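Local coordinates for DsbA family protein (Salmonella typhimurium, PDB 7JVE) that acts as a trimeric thioredoxin-like enzyme of the DsbA family with both thiol oxidase and disulfide isomerase activities, at residues A135-Q140 against L151-A156. Sequence-based numbering, arbitrary orientation.
Sequences ARVGEQ and LDWHNA
V137 lays its CG1 methyl over one face of the W153 indole. V137 CG1 stands 3.5 Å from the centroid of the six-membered ring of W153. It lies 16° off the ring normal, which satisfies the geometry of a CH-pi contact, so the methyl sits slightly to one side of the ring centre. The CB that carries it also takes part, V137 CB being 3.6 Å from W153 CZ2. In V137 the CG1 branch is anti to the backbone N (chi1 -179°), and this rotamer directs that methyl onto the indole. The pyrrole end of W153 meets backbone instead: W153 NE1 is 3.6 Å from G138 CA, an oblique approach. Between these two segments the backbones come nearest here, G138 CA to W153 CA 7.0 Å; G138 has no side chain, and its CA meets the indole directly. Around this pair, V172 and L175 of helix 169-176 touch W153, A176 touches V137, and the Y179 ring meets the indole edge-to-face. Helices 128-145 and 147-159 are thus packed together within the helical part of this DsbA-type thioredoxin fold. No hydrogen bond crosses between 135-140 and 151-156, so their buried contact rests on apolar burial and dispersion, with the CH-pi contact as its directional part.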
# COMPACT_ATOMS: atom_id res chain seq x y z
N ALA A 135 -32.05 2.98 -1.01
CA ALA A 135 -32.51 4.31 -1.41
C ALA A 135 -34.04 4.38 -1.48
O ALA A 135 -34.62 5.41 -1.12
CB ALA A 135 -31.85 4.71 -2.73
N ARG A 136 -34.71 3.30 -1.92
CA ARG A 136 -36.18 3.30 -1.94
C ARG A 136 -36.75 3.48 -0.54
O ARG A 136 -37.66 4.29 -0.32
CB ARG A 136 -36.73 2.01 -2.54
CG ARG A 136 -36.61 1.85 -4.04
CD ARG A 136 -37.31 0.55 -4.49
NE ARG A 136 -37.03 0.29 -5.90
CZ ARG A 136 -37.57 0.97 -6.90
NH1 ARG A 136 -38.44 1.95 -6.65
NH2 ARG A 136 -37.25 0.70 -8.14
N VAL A 137 -36.24 2.69 0.43
CA VAL A 137 -36.71 2.80 1.81
C VAL A 137 -36.44 4.19 2.35
O VAL A 137 -37.34 4.85 2.89
CB VAL A 137 -36.04 1.74 2.70
CG1 VAL A 137 -36.57 1.86 4.14
CG2 VAL A 137 -36.25 0.35 2.13
N GLY A 138 -35.20 4.66 2.18
CA GLY A 138 -34.84 5.98 2.69
C GLY A 138 -35.72 7.07 2.12
O GLY A 138 -36.14 7.99 2.83
N GLU A 139 -36.03 6.99 0.83
CA GLU A 139 -36.89 8.01 0.25
C GLU A 139 -38.29 7.97 0.86
O GLU A 139 -38.87 9.03 1.13
CB GLU A 139 -36.94 7.84 -1.25
CG GLU A 139 -37.82 8.87 -1.86
CD GLU A 139 -37.75 8.85 -3.35
OE1 GLU A 139 -36.99 9.69 -3.90
OE2 GLU A 139 -38.41 7.97 -3.96
N GLN A 140 -38.85 6.78 1.08
CA GLN A 140 -40.15 6.68 1.74
C GLN A 140 -40.09 7.27 3.14
O GLN A 140 -40.97 8.05 3.53
CB GLN A 140 -40.63 5.23 1.79
CG GLN A 140 -41.08 4.70 0.46
CD GLN A 140 -42.20 5.55 -0.12
OE1 GLN A 140 -43.20 5.83 0.54
NE2 GLN A 140 -42.00 6.01 -1.35
N LEU A 151 -32.50 10.35 8.92
CA LEU A 151 -31.17 10.22 9.48
C LEU A 151 -31.10 9.04 10.47
O LEU A 151 -30.08 8.33 10.49
CB LEU A 151 -30.73 11.54 10.12
CG LEU A 151 -29.34 11.69 10.76
CD1 LEU A 151 -28.20 11.22 9.85
CD2 LEU A 151 -29.12 13.14 11.17
N ASP A 152 -32.17 8.80 11.26
CA ASP A 152 -32.22 7.59 12.09
C ASP A 152 -32.13 6.33 11.25
O ASP A 152 -31.42 5.38 11.60
CB ASP A 152 -33.49 7.49 12.96
CG ASP A 152 -33.64 8.62 13.93
OD1 ASP A 152 -34.78 9.09 14.14
OD2 ASP A 152 -32.60 9.08 14.46
N TRP A 153 -32.90 6.28 10.17
CA TRP A 153 -32.85 5.12 9.30
C TRP A 153 -31.45 4.93 8.72
O TRP A 153 -30.90 3.82 8.72
CB TRP A 153 -33.89 5.27 8.18
CG TRP A 153 -33.53 4.54 6.95
CD1 TRP A 153 -32.97 5.06 5.82
CD2 TRP A 153 -33.67 3.13 6.72
NE1 TRP A 153 -32.77 4.07 4.89
CE2 TRP A 153 -33.19 2.87 5.41
CE3 TRP A 153 -34.17 2.06 7.48
CZ2 TRP A 153 -33.19 1.59 4.84
CZ3 TRP A 153 -34.16 0.78 6.92
CH2 TRP A 153 -33.68 0.56 5.61
N HIS A 154 -30.87 6.01 8.23
CA HIS A 154 -29.54 5.98 7.65
C HIS A 154 -28.51 5.44 8.64
O HIS A 154 -27.76 4.51 8.33
CB HIS A 154 -29.22 7.40 7.17
CG HIS A 154 -27.77 7.67 6.88
ND1 HIS A 154 -27.27 7.68 5.60
CD2 HIS A 154 -26.74 8.01 7.69
CE1 HIS A 154 -25.99 7.98 5.64
NE2 HIS A 154 -25.64 8.19 6.89
N ASN A 155 -28.48 5.99 9.85
CA ASN A 155 -27.55 5.49 10.85
C ASN A 155 -27.85 4.05 11.22
O ASN A 155 -26.93 3.26 11.48
CB ASN A 155 -27.60 6.37 12.09
CG ASN A 155 -27.05 7.76 11.84
OD1 ASN A 155 -26.12 7.91 11.05
ND2 ASN A 155 -27.61 8.76 12.49
N ALA A 156 -29.13 3.68 11.28
CA ALA A 156 -29.47 2.32 11.67
C ALA A 156 -28.98 1.32 10.64
O ALA A 156 -28.55 0.21 10.99
CB ALA A 156 -30.98 2.18 11.88